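Local atomic coordinates of putative mandelate racemase (Bordetella bronchiseptica, PDB entry 3OZY), a protein that is of unknown function but belongs to the enolase superfamily and probably acts, with magnesium bound in its beta-alpha barrel, on a sugar-diacid-like carboxylate. Residues V49-P55 with F306-T311; D116-R120 with P359-F363; A300-H304 with N315-V319; R340-Y344 with F363-F369. One frame throughout, in Å; residues are numbered along the deposited sequence.

Interaction 1: V49-P55 with F306-T311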
loop_
_atom_site.group_PDB
_atom_site.type_symbol
_atom_site.label_atom_id
_atom_site.label_comp_id
_atom_site.label_asym_id
_atom_site.label_seq_id
_atom_site.Cartn_x
_atom_site.Cartn_y
_atom_site.Cartn_z
ATOM N N VAL A 49 21.411 12.348 1.429
ATOM C CA VAL A 49 20.185 12.755 0.743
ATOM C C VAL A 49 19.579 11.599 -0.050
ATOM O O VAL A 49 20.266 10.629 -0.398
ATOM C CB VAL A 49 20.399 13.971 -0.202
ATOM C CG1 VAL A 49 20.888 15.188 0.580
ATOM C CG2 VAL A 49 21.360 13.628 -1.329
ATOM N N GLY A 50 18.283 11.713 -0.322
ATOM C CA GLY A 50 17.566 10.678 -1.046
ATOM C C GLY A 50 16.296 11.217 -1.670
ATOM O O GLY A 50 15.986 12.405 -1.563
ATOM N N SER A 51 15.554 10.334 -2.334
ATOM C CA SER A 51 14.270 10.681 -2.941
ATOM C C SER A 51 13.367 9.460 -2.911
ATOM O O SER A 51 13.812 8.366 -3.262
ATOM C CB SER A 51 14.452 11.095 -4.403
ATOM O OG SER A 51 13.188 11.178 -5.047
ATOM N N PRO A 52 12.097 9.642 -2.516
ATOM C CA PRO A 52 11.082 8.575 -2.529
ATOM C C PRO A 52 10.270 8.534 -3.826
ATOM O O PRO A 52 9.142 8.036 -3.829
ATOM C CB PRO A 52 10.162 8.979 -1.379
ATOM C CG PRO A 52 10.180 10.499 -1.478
ATOM C CD PRO A 52 11.621 10.835 -1.790
ATOM N N SER A 53 10.842 9.066 -4.905
ATOM C CA SER A 53 10.235 8.993 -6.229
ATOM C C SER A 53 8.916 9.772 -6.315
ATOM O O SER A 53 8.644 10.681 -5.520
ATOM C CB SER A 53 10.063 7.522 -6.634
ATOM O OG SER A 53 9.665 7.380 -7.988
ATOM N N GLY A 54 8.107 9.420 -7.304
ATOM C CA GLY A 54 6.849 10.098 -7.567
ATOM C C GLY A 54 6.250 9.529 -8.839
ATOM O O GLY A 54 6.881 8.715 -9.502
ATOM N N PRO A 55 5.035 9.949 -9.199
ATOM C CA PRO A 55 4.221 10.916 -8.462
ATOM C C PRO A 55 3.551 10.299 -7.237
ATOM O O PRO A 55 2.876 9.264 -7.314
ATOM C CB PRO A 55 3.169 11.346 -9.494
ATOM C CG PRO A 55 3.055 10.162 -10.426
ATOM C CD PRO A 55 4.422 9.540 -10.477
ATOM N N PHE A 306 12.381 6.344 -12.973
ATOM C CA PHE A 306 11.826 7.590 -13.506
ATOM C C PHE A 306 11.187 8.466 -12.425
ATOM O O PHE A 306 10.092 8.168 -11.954
ATOM C CB PHE A 306 10.788 7.190 -14.559
ATOM C CG PHE A 306 10.328 8.298 -15.487
ATOM C CD1 PHE A 306 10.870 8.419 -16.767
ATOM C CD2 PHE A 306 9.280 9.127 -15.131
ATOM C CE1 PHE A 306 10.403 9.374 -17.651
ATOM C CE2 PHE A 306 8.817 10.094 -16.009
ATOM C CZ PHE A 306 9.389 10.213 -17.274
ATOM N N ASN A 307 11.898 9.525 -12.023
ATOM C CA ASN A 307 11.323 10.659 -11.287
ATOM C C ASN A 307 12.281 11.836 -11.221
ATOM O O ASN A 307 11.896 12.963 -11.516
ATOM C CB ASN A 307 10.866 10.311 -9.868
ATOM C CG ASN A 307 9.972 11.392 -9.287
ATOM O OD1 ASN A 307 8.825 11.527 -9.694
ATOM N ND2 ASN A 307 10.510 12.195 -8.368
ATOM N N ASP A 308 13.519 11.587 -10.812
ATOM C CA ASP A 308 14.489 12.669 -10.646
ATOM C C ASP A 308 15.906 12.102 -10.692
ATOM O O ASP A 308 16.088 10.890 -10.764
ATOM C CB ASP A 308 14.225 13.417 -9.337
ATOM C CG ASP A 308 14.290 12.498 -8.128
ATOM O OD1 ASP A 308 15.407 12.037 -7.819
ATOM O OD2 ASP A 308 13.243 12.239 -7.503
ATOM N N ILE A 309 16.913 12.965 -10.653
ATOM C CA ILE A 309 18.276 12.494 -10.826
ATOM C C ILE A 309 18.757 11.644 -9.643
ATOM O O ILE A 309 19.663 10.828 -9.789
ATOM C CB ILE A 309 19.254 13.662 -11.107
ATOM C CG1 ILE A 309 20.561 13.148 -11.724
ATOM C CG2 ILE A 309 19.514 14.458 -9.840
ATOM C CD1 ILE A 309 20.406 12.554 -13.103
ATOM N N ILE A 310 18.158 11.839 -8.474
ATOM C CA ILE A 310 18.521 11.023 -7.321
ATOM C C ILE A 310 17.990 9.606 -7.483
ATOM O O ILE A 310 18.714 8.641 -7.235
ATOM C CB ILE A 310 18.021 11.632 -6.009
ATOM C CG1 ILE A 310 18.627 13.027 -5.834
ATOM C CG2 ILE A 310 18.350 10.709 -4.826
ATOM C CD1 ILE A 310 18.406 13.616 -4.466
ATOM N N THR A 311 16.747 9.469 -7.933
ATOM C CA THR A 311 16.234 8.118 -8.151
ATOM C C THR A 311 17.025 7.420 -9.251
ATOM O O THR A 311 17.295 6.224 -9.173
ATOM C CB THR A 311 14.692 8.078 -8.419
ATOM O OG1 THR A 311 14.361 8.701 -9.670
ATOM C CG2 THR A 311 13.925 8.789 -7.322
HETATM O O HOH W 1 7.384 8.463 -12.166
#

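Interaction 2: D116-R120 with P359-F363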
loop_
_atom_site.group_PDB
_atom_site.type_symbol
_atom_site.label_atom_id
_atom_site.label_comp_id
_atom_site.label_asym_id
_atom_site.label_seq_id
_atom_site.Cartn_x
_atom_site.Cartn_y
_atom_site.Cartn_z
ATOM N N ASP A 116 23.601 7.007 1.125
ATOM C CA ASP A 116 24.385 8.162 0.712
ATOM C C ASP A 116 25.259 8.613 1.879
ATOM O O ASP A 116 26.452 8.863 1.718
ATOM C CB ASP A 116 23.453 9.285 0.233
ATOM C CG ASP A 116 24.205 10.511 -0.245
ATOM O OD1 ASP A 116 25.123 10.377 -1.080
ATOM O OD2 ASP A 116 23.863 11.620 0.209
ATOM N N LEU A 117 24.659 8.682 3.061
ATOM C CA LEU A 117 25.358 9.084 4.274
ATOM C C LEU A 117 26.520 8.133 4.548
ATOM O O LEU A 117 27.647 8.564 4.805
ATOM C CB LEU A 117 24.370 9.115 5.441
ATOM C CG LEU A 117 24.759 9.854 6.729
ATOM C CD1 LEU A 117 23.512 10.139 7.548
ATOM C CD2 LEU A 117 25.775 9.076 7.561
ATOM N N LYS A 118 26.249 6.832 4.461
ATOM C CA LYS A 118 27.286 5.828 4.678
ATOM C C LYS A 118 28.459 5.994 3.699
ATOM O O LYS A 118 29.631 5.988 4.104
ATOM C CB LYS A 118 26.687 4.416 4.584
ATOM C CG LYS A 118 27.695 3.289 4.780
ATOM C CD LYS A 118 26.990 1.922 4.789
ATOM C CE LYS A 118 26.243 1.653 6.100
ATOM N NZ LYS A 118 27.154 1.122 7.170
ATOM N N GLY A 119 28.153 6.142 2.411
ATOM C CA GLY A 119 29.193 6.367 1.424
ATOM C C GLY A 119 29.977 7.642 1.698
ATOM O O GLY A 119 31.195 7.662 1.554
ATOM N N ARG A 120 29.288 8.710 2.084
ATOM C CA ARG A 120 29.999 9.955 2.398
ATOM C C ARG A 120 30.908 9.780 3.617
ATOM O O ARG A 120 32.060 10.234 3.612
ATOM C CB ARG A 120 29.025 11.122 2.566
ATOM C CG ARG A 120 28.378 11.484 1.245
ATOM C CD ARG A 120 27.356 12.605 1.309
ATOM N NE ARG A 120 26.516 12.541 0.114
ATOM C CZ ARG A 120 26.857 13.028 -1.076
ATOM N NH1 ARG A 120 28.022 13.647 -1.229
ATOM N NH2 ARG A 120 26.032 12.901 -2.115
ATOM N N PRO A 359 31.713 10.366 -3.506
ATOM C CA PRO A 359 31.268 9.578 -2.350
ATOM C C PRO A 359 29.748 9.486 -2.261
ATOM O O PRO A 359 29.045 10.409 -2.666
ATOM C CB PRO A 359 31.806 10.367 -1.150
ATOM C CG PRO A 359 32.822 11.307 -1.707
ATOM C CD PRO A 359 32.408 11.601 -3.110
ATOM N N GLY A 360 29.248 8.384 -1.711
ATOM C CA GLY A 360 27.814 8.194 -1.565
ATOM C C GLY A 360 27.148 8.092 -2.927
ATOM O O GLY A 360 27.612 7.359 -3.813
ATOM N N LEU A 361 26.066 8.843 -3.117
ATOM C CA LEU A 361 25.428 8.904 -4.430
ATOM C C LEU A 361 26.374 9.502 -5.470
ATOM O O LEU A 361 26.227 9.261 -6.660
ATOM C CB LEU A 361 24.115 9.685 -4.375
ATOM C CG LEU A 361 22.959 8.973 -3.665
ATOM C CD1 LEU A 361 21.878 9.972 -3.299
ATOM C CD2 LEU A 361 22.396 7.864 -4.560
ATOM N N GLY A 362 27.332 10.302 -5.006
ATOM C CA GLY A 362 28.464 10.672 -5.839
ATOM C C GLY A 362 28.401 11.985 -6.594
ATOM O O GLY A 362 29.170 12.187 -7.530
ATOM N N PHE A 363 27.490 12.865 -6.203
ATOM C CA PHE A 363 27.401 14.195 -6.805
ATOM C C PHE A 363 27.022 15.225 -5.754
ATOM O O PHE A 363 26.700 14.877 -4.624
ATOM C CB PHE A 363 26.365 14.213 -7.930
ATOM C CG PHE A 363 25.048 13.614 -7.541
ATOM C CD1 PHE A 363 24.245 14.220 -6.586
ATOM C CD2 PHE A 363 24.620 12.431 -8.113
ATOM C CE1 PHE A 363 23.040 13.666 -6.220
ATOM C CE2 PHE A 363 23.414 11.872 -7.749
ATOM C CZ PHE A 363 22.623 12.487 -6.801
HETATM O O HOH W 2 29.359 13.156 -3.433
#

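Interaction 3: A300-H304 with N315-V319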
loop_
_atom_site.group_PDB
_atom_site.type_symbol
_atom_site.label_atom_id
_atom_site.label_comp_id
_atom_site.label_asym_id
_atom_site.label_seq_id
_atom_site.Cartn_x
_atom_site.Cartn_y
_atom_site.Cartn_z
ATOM N N ALA A 300 15.517 -11.456 -14.690
ATOM C CA ALA A 300 16.294 -10.227 -14.749
ATOM C C ALA A 300 15.723 -9.184 -13.799
ATOM O O ALA A 300 14.520 -9.166 -13.545
ATOM C CB ALA A 300 16.297 -9.682 -16.182
ATOM N N TRP A 301 16.597 -8.330 -13.268
ATOM C CA TRP A 301 16.186 -7.111 -12.570
ATOM C C TRP A 301 16.695 -5.925 -13.373
ATOM O O TRP A 301 17.902 -5.795 -13.586
ATOM C CB TRP A 301 16.745 -7.056 -11.146
ATOM C CG TRP A 301 16.496 -5.746 -10.456
ATOM C CD1 TRP A 301 15.292 -5.264 -10.012
ATOM C CD2 TRP A 301 17.471 -4.742 -10.136
ATOM N NE1 TRP A 301 15.463 -4.021 -9.430
ATOM C CE2 TRP A 301 16.790 -3.684 -9.494
ATOM C CE3 TRP A 301 18.849 -4.636 -10.328
ATOM C CZ2 TRP A 301 17.443 -2.535 -9.054
ATOM C CZ3 TRP A 301 19.493 -3.494 -9.887
ATOM C CH2 TRP A 301 18.791 -2.464 -9.255
ATOM N N ASN A 302 15.761 -5.095 -13.840
ATOM C CA ASN A 302 16.053 -3.864 -14.582
ATOM C C ASN A 302 15.115 -2.831 -13.974
ATOM O O ASN A 302 13.921 -2.825 -14.274
ATOM C CB ASN A 302 15.744 -4.028 -16.077
ATOM C CG ASN A 302 16.594 -5.089 -16.743
ATOM O OD1 ASN A 302 16.114 -6.170 -17.077
ATOM N ND2 ASN A 302 17.863 -4.782 -16.947
ATOM N N PRO A 303 15.634 -1.970 -13.081
ATOM C CA PRO A 303 14.739 -1.110 -12.301
ATOM C C PRO A 303 14.049 -0.031 -13.122
ATOM O O PRO A 303 14.601 0.484 -14.093
ATOM C CB PRO A 303 15.683 -0.438 -11.296
ATOM C CG PRO A 303 17.009 -0.465 -11.978
ATOM C CD PRO A 303 17.037 -1.810 -12.663
ATOM N N HIS A 304 12.841 0.312 -12.697
ATOM C CA HIS A 304 12.267 1.609 -12.996
ATOM C C HIS A 304 13.108 2.658 -12.253
ATOM O O HIS A 304 13.557 2.412 -11.127
ATOM C CB HIS A 304 10.820 1.607 -12.491
ATOM C CG HIS A 304 10.165 2.953 -12.484
ATOM N ND1 HIS A 304 10.329 3.854 -11.454
ATOM C CD2 HIS A 304 9.313 3.531 -13.360
ATOM C CE1 HIS A 304 9.623 4.944 -11.709
ATOM N NE2 HIS A 304 8.991 4.770 -12.859
ATOM N N ASN A 315 19.545 4.000 -8.325
ATOM C CA ASN A 315 19.453 2.760 -9.091
ATOM C C ASN A 315 20.713 2.461 -9.898
ATOM O O ASN A 315 21.112 1.306 -10.020
ATOM C CB ASN A 315 18.223 2.767 -10.000
ATOM C CG ASN A 315 16.943 2.568 -9.232
ATOM O OD1 ASN A 315 16.680 1.478 -8.725
ATOM N ND2 ASN A 315 16.139 3.624 -9.124
ATOM N N LEU A 316 21.346 3.492 -10.449
ATOM C CA LEU A 316 22.510 3.271 -11.297
ATOM C C LEU A 316 23.684 2.649 -10.534
ATOM O O LEU A 316 24.408 1.820 -11.085
ATOM C CB LEU A 316 22.924 4.575 -11.972
ATOM C CG LEU A 316 24.023 4.442 -13.019
ATOM C CD1 LEU A 316 23.683 3.353 -14.039
ATOM C CD2 LEU A 316 24.228 5.790 -13.697
ATOM N N HIS A 317 23.889 3.054 -9.283
ATOM C CA HIS A 317 24.925 2.411 -8.475
ATOM C C HIS A 317 24.683 0.909 -8.393
ATOM O O HIS A 317 25.608 0.104 -8.539
ATOM C CB HIS A 317 24.978 3.012 -7.065
ATOM C CG HIS A 317 25.682 4.328 -7.005
ATOM N ND1 HIS A 317 27.051 4.427 -6.871
ATOM C CD2 HIS A 317 25.216 5.597 -7.090
ATOM C CE1 HIS A 317 27.396 5.706 -6.863
ATOM N NE2 HIS A 317 26.302 6.434 -6.998
ATOM N N LEU A 318 23.429 0.532 -8.160
ATOM C CA LEU A 318 23.100 -0.883 -8.033
ATOM C C LEU A 318 23.220 -1.608 -9.365
ATOM O O LEU A 318 23.756 -2.711 -9.434
ATOM C CB LEU A 318 21.693 -1.071 -7.476
ATOM C CG LEU A 318 21.585 -0.963 -5.960
ATOM C CD1 LEU A 318 22.046 0.399 -5.438
ATOM C CD2 LEU A 318 20.157 -1.251 -5.519
ATOM N N VAL A 319 22.711 -0.988 -10.426
ATOM C CA VAL A 319 22.769 -1.600 -11.746
ATOM C C VAL A 319 24.214 -1.808 -12.194
ATOM O O VAL A 319 24.560 -2.862 -12.735
ATOM C CB VAL A 319 21.969 -0.771 -12.767
ATOM C CG1 VAL A 319 22.253 -1.216 -14.200
ATOM C CG2 VAL A 319 20.481 -0.867 -12.433
#

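Interaction 4: R340-Y344 with F363-F369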
loop_
_atom_site.group_PDB
_atom_site.type_symbol
_atom_site.label_atom_id
_atom_site.label_comp_id
_atom_site.label_asym_id
_atom_site.label_seq_id
_atom_site.Cartn_x
_atom_site.Cartn_y
_atom_site.Cartn_z
ATOM N N ARG A 340 19.078 20.120 -13.335
ATOM C CA ARG A 340 19.507 21.273 -12.538
ATOM C C ARG A 340 19.611 21.038 -11.033
ATOM O O ARG A 340 20.087 21.901 -10.291
ATOM C CB ARG A 340 18.590 22.467 -12.823
ATOM C CG ARG A 340 18.761 23.034 -14.225
ATOM C CD ARG A 340 17.624 23.976 -14.606
ATOM N NE ARG A 340 17.519 25.109 -13.692
ATOM C CZ ARG A 340 16.479 25.935 -13.643
ATOM N NH1 ARG A 340 15.450 25.759 -14.459
ATOM N NH2 ARG A 340 16.467 26.937 -12.772
ATOM N N LEU A 341 19.169 19.874 -10.571
ATOM C CA LEU A 341 19.221 19.577 -9.145
ATOM C C LEU A 341 20.630 19.236 -8.682
ATOM O O LEU A 341 21.037 19.617 -7.579
ATOM C CB LEU A 341 18.275 18.421 -8.809
ATOM C CG LEU A 341 18.270 17.974 -7.349
ATOM C CD1 LEU A 341 17.838 19.107 -6.429
ATOM C CD2 LEU A 341 17.366 16.763 -7.172
ATOM N N ALA A 342 21.370 18.511 -9.512
ATOM C CA ALA A 342 22.682 18.016 -9.112
ATOM C C ALA A 342 23.708 18.081 -10.233
ATOM O O ALA A 342 23.366 18.253 -11.398
ATOM C CB ALA A 342 22.566 16.589 -8.591
ATOM N N SER A 343 24.969 17.911 -9.857
ATOM C CA SER A 343 26.094 18.032 -10.774
ATOM C C SER A 343 26.249 16.846 -11.729
ATOM O O SER A 343 27.045 16.904 -12.663
ATOM C CB SER A 343 27.384 18.218 -9.974
ATOM O OG SER A 343 27.541 17.175 -9.019
ATOM N N TYR A 344 25.496 15.775 -11.495
ATOM C CA TYR A 344 25.582 14.585 -12.342
ATOM C C TYR A 344 24.607 14.659 -13.518
ATOM O O TYR A 344 23.402 14.813 -13.314
ATOM C CB TYR A 344 25.327 13.324 -11.516
ATOM C CG TYR A 344 25.324 12.059 -12.337
ATOM C CD1 TYR A 344 26.497 11.570 -12.904
ATOM C CD2 TYR A 344 24.149 11.355 -12.553
ATOM C CE1 TYR A 344 26.492 10.410 -13.664
ATOM C CE2 TYR A 344 24.136 10.200 -13.303
ATOM C CZ TYR A 344 25.304 9.731 -13.857
ATOM O OH TYR A 344 25.285 8.580 -14.606
ATOM N N PHE A 363 27.490 12.865 -6.203
ATOM C CA PHE A 363 27.401 14.195 -6.805
ATOM C C PHE A 363 27.022 15.225 -5.754
ATOM O O PHE A 363 26.700 14.877 -4.624
ATOM C CB PHE A 363 26.365 14.213 -7.930
ATOM C CG PHE A 363 25.048 13.614 -7.541
ATOM C CD1 PHE A 363 24.245 14.220 -6.586
ATOM C CD2 PHE A 363 24.620 12.431 -8.113
ATOM C CE1 PHE A 363 23.040 13.666 -6.220
ATOM C CE2 PHE A 363 23.414 11.872 -7.749
ATOM C CZ PHE A 363 22.623 12.487 -6.801
ATOM N N GLU A 364 27.041 16.494 -6.153
ATOM C CA GLU A 364 26.660 17.589 -5.272
ATOM C C GLU A 364 25.267 18.121 -5.605
ATOM O O GLU A 364 24.915 18.277 -6.774
ATOM C CB GLU A 364 27.679 18.728 -5.378
ATOM C CG GLU A 364 29.095 18.345 -4.975
ATOM C CD GLU A 364 29.232 18.093 -3.483
ATOM O OE1 GLU A 364 28.212 18.162 -2.763
ATOM O OE2 GLU A 364 30.364 17.828 -3.026
ATOM N N ILE A 365 24.483 18.394 -4.564
ATOM C CA ILE A 365 23.183 19.045 -4.718
ATOM C C ILE A 365 23.365 20.556 -4.861
ATOM O O ILE A 365 24.155 21.165 -4.131
ATOM C CB ILE A 365 22.276 18.797 -3.493
ATOM C CG1 ILE A 365 21.913 17.312 -3.359
ATOM C CG2 ILE A 365 21.021 19.665 -3.565
ATOM C CD1 ILE A 365 21.060 16.778 -4.486
ATOM N N ASP A 366 22.629 21.162 -5.788
ATOM C CA ASP A 366 22.598 22.624 -5.898
ATOM C C ASP A 366 21.535 23.127 -4.934
ATOM O O ASP A 366 20.344 23.139 -5.252
ATOM C CB ASP A 366 22.279 23.062 -7.329
ATOM C CG ASP A 366 22.289 24.578 -7.505
ATOM O OD1 ASP A 366 22.164 25.313 -6.503
ATOM O OD2 ASP A 366 22.400 25.032 -8.661
ATOM N N TRP A 367 21.968 23.541 -3.748
ATOM C CA TRP A 367 21.031 23.948 -2.711
ATOM C C TRP A 367 20.340 25.277 -3.024
ATOM O O TRP A 367 19.266 25.558 -2.499
ATOM C CB TRP A 367 21.706 23.950 -1.337
ATOM C CG TRP A 367 22.033 22.552 -0.867
ATOM C CD1 TRP A 367 23.243 21.925 -0.932
ATOM C CD2 TRP A 367 21.123 21.606 -0.286
ATOM N NE1 TRP A 367 23.147 20.653 -0.416
ATOM C CE2 TRP A 367 21.857 20.433 -0.014
ATOM C CE3 TRP A 367 19.760 21.638 0.030
ATOM C CZ2 TRP A 367 21.277 19.305 0.563
ATOM C CZ3 TRP A 367 19.186 20.518 0.608
ATOM C CH2 TRP A 367 19.946 19.368 0.869
ATOM N N ASP A 368 20.938 26.078 -3.900
ATOM C CA ASP A 368 20.268 27.288 -4.358
ATOM C C ASP A 368 19.068 26.906 -5.226
ATOM O O ASP A 368 17.987 27.487 -5.102
ATOM C CB ASP A 368 21.233 28.198 -5.125
ATOM C CG ASP A 368 22.338 28.753 -4.241
ATOM O OD1 ASP A 368 22.102 28.933 -3.030
ATOM O OD2 ASP A 368 23.440 29.012 -4.764
ATOM N N PHE A 369 19.254 25.921 -6.101
ATOM C CA PHE A 369 18.146 25.415 -6.897
ATOM C C PHE A 369 17.040 24.881 -5.979
ATOM O O PHE A 369 15.868 25.194 -6.164
ATOM C CB PHE A 369 18.622 24.339 -7.880
ATOM C CG PHE A 369 17.504 23.652 -8.607
ATOM C CD1 PHE A 369 17.045 24.139 -9.818
ATOM C CD2 PHE A 369 16.900 22.525 -8.066
ATOM C CE1 PHE A 369 16.007 23.514 -10.481
ATOM C CE2 PHE A 369 15.852 21.900 -8.727
ATOM C CZ PHE A 369 15.412 22.393 -9.933
HETATM O O HOH W 3 21.164 24.299 -10.871
#

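Interaction 1: V49-P55 with F306-T311
Asp308 OD2 is gripped from two directions. The hydroxyl of Ser51 donates to it on its syn lone pair, with OG and OD2 2.7 Å apart. From the anti side comes the amide of Asn307, whose ND2 reaches Asp308 OD2 over 2.9 Å with the acceptor almost in the amide plane. The other carboxylate oxygen, OD1, turns to the start of helix 309-321: Asp308 is its N-cap, and Thr311 N meets OD1 at 2.9 Å from above the carboxylate plane, with a weaker bond from Ile310 N. A chi1 of 58° sets the carboxylate between backbone N and carbonyl carbon, where it can serve the helix end and Ser51 at once. The helix dipole would probably help to stabilise its negative charge. Ser51 OG in turn accepts from Ser53 N at 3.2 Å, closing an ST turn that bends the chain as it leaves strand 48-50. This is where the N-terminal domain meets the barrel of an enolase-superfamily protein: the edge of the three-stranded sheet lies against the start of a barrel helix. Beside the polar knot, Ile310 CG2 packs 3.8 Å from Ser51 N, and Thr311 CG2 lies 3.4 Å from Ser51 OG. The Asn307 amide runs along the backbone of Ser53 and Gly54, with OD1 3.2 Å from Gly54 CA; its ND2 also bonds Gln34 O. Ser53 OG looks elsewhere, to Arg280. At the far end a water donates to both Gly54 O and Phe306 O, 2.7 Å from Phe306 O.

Interaction 2: D116-R120 with P359-F363
Asp116 leaves helix 102-122 with CG anti to its backbone N (chi1 -179°), which carries the carboxylate across to the 359-363 loop. Its CB lies 3.9 Å from Leu361 CD1, the two side chains crossing at about a right angle, and CG passes the same methyl. At the tip, OD1 accepts from Leu361 N at 2.7 Å in a nearly straight bond (175°), met on the anti side, 16° out of the carboxylate plane. OD2 takes the stronger arm of the salt bridge: Arg120 NE, one helical turn on, sits 2.8 Å from Asp116 OD2, with OD2 in the guanidinium plane; Arg120 NH2 adds a weak bond to OD1. OD2 is shared with Val49 N, so the carboxylate ties the helix, strand 48-50 and the loop together. The loop here is a type II' beta turn from Pro359 to Gly362, a barrel-domain segment lodged against a helix of the N-terminal domain. Gly119 and Gly360 come within 3.8 Å at their CA atoms; Gly360 CA fills the side-chain position of Gly119, and Asp116 OD1 that of Gly360. Arg120 reaches past the turn: its NH2 donates to Phe363 O over 3.3 Å, in the carbonyl plane, while Pro359 O stands over one guanidinium face, offset toward the rim. A water donates to Pro359 O at 2.9 Å and bonds weakly to Arg120 NH1 and Phe363 O.

Interaction 3: A300-H304 with N315-V319
Strand 300-301 and helix 309-321 are consecutive strand and helix of the beta-alpha barrel, and here the helix folds back over the end of its own strand. The side chains of Trp301 and Pro303 meet one face of the helix. With CG anti to the backbone N (chi1 173°), the indole of Trp301 extends until its six-membered ring reaches the helix: CH2 lies 3.7 Å from Leu318 CB, and CZ3 lies 3.8 Å from Val319 CG2. Pro303 covers one face of that indole, its CD over the ring centre. The same proline touches the helix, its CG 3.5 Å from Val319 CG2, so this methyl meets both Trp301 and Pro303. This is the apolar layer between the strands of a TIM-type barrel and the helices around them. One turn earlier on the helix, Asn315 OD1 meets Pro303 CB at 3.4 Å as the two side chains slide past each other in opposite directions. The Asn315 amide bonds elsewhere: ND2 to Thr311 O and Asp277 OD1, OD1 from Ala278 N. Trp301 NE1 is held by Ala276 O. His304, beyond the strand, bonds Asp277 OD2 through ND1; its side chain is about 4 Å, nearest atoms, from a bound magnesium ion.

Interaction 4: R340-Y344 with F363-F369
Two loop segments of the barrel domain, the second running into helix 367-372, are joined here by a single beta bridge and flanking bonds, partly at the surface. Ala342 pairs with Ile365. On one side of the bridge Asp366 N donates to Leu341 O at 2.9 Å and 178°; on the other Ser343 N donates to Glu364 O at 3.1 Å. The Ser343 hydroxyl extends the pairing, because chi1 of 54° swings OG to Glu364 N, 3.0 Å away and nearly straight (169°). Two CB atoms approach the Phe363 ring obliquely from the same side: Ala342 CB lies 3.5 Å from Phe363 CD1. Tyr344 CB lies 3.6 Å from Phe363 CD2. The Leu341 side chain lies beside that of Ile365, pointing the same way, and its CD1 meets Phe369 CD2 at 3.9 Å. The Phe369 ring carries Arg340 O over one face, offset toward the rim. The Arg340 side chain, bent at chi3, crosses the ring at about a right angle, with CB 3.6 Å from Phe369 CE1 and the guanidinium plane steeply inclined to that of the ring. A water donates to both Arg340 O and Asp366 OD2. The other oxygen of that carboxylate, OD1, accepts from Phe369 N and, weakly, from Asp368 N: the bridge thus runs directly into an N-cap, with Asp366 opening helix 367-372.

How the interactions relate
Interactions 1 and 2 join the N-terminal domain to the barrel, whereas interactions 3 and 4 lie within the barrel domain. Interactions 1 and 3 sit deep near the chain's centre, 2 is buried but farther out, and 4 reaches the surface. Helix 309-321 links them: its start belongs to interaction 1, its later turns to interaction 3, Leu361 of interaction 2 packs on Ile310 and bonds His317 NE2 through its O, and Ile309 and Leu316 touch the 340-344 segment of interaction 4. Chemistry differs with place: carboxylates of Asp308 and Asp116 organise the two domain junctions, interaction 3 is mostly apolar, with no hydrogen bond across it, and interaction 4 combines backbone pairing with packing on two phenylalanine rings.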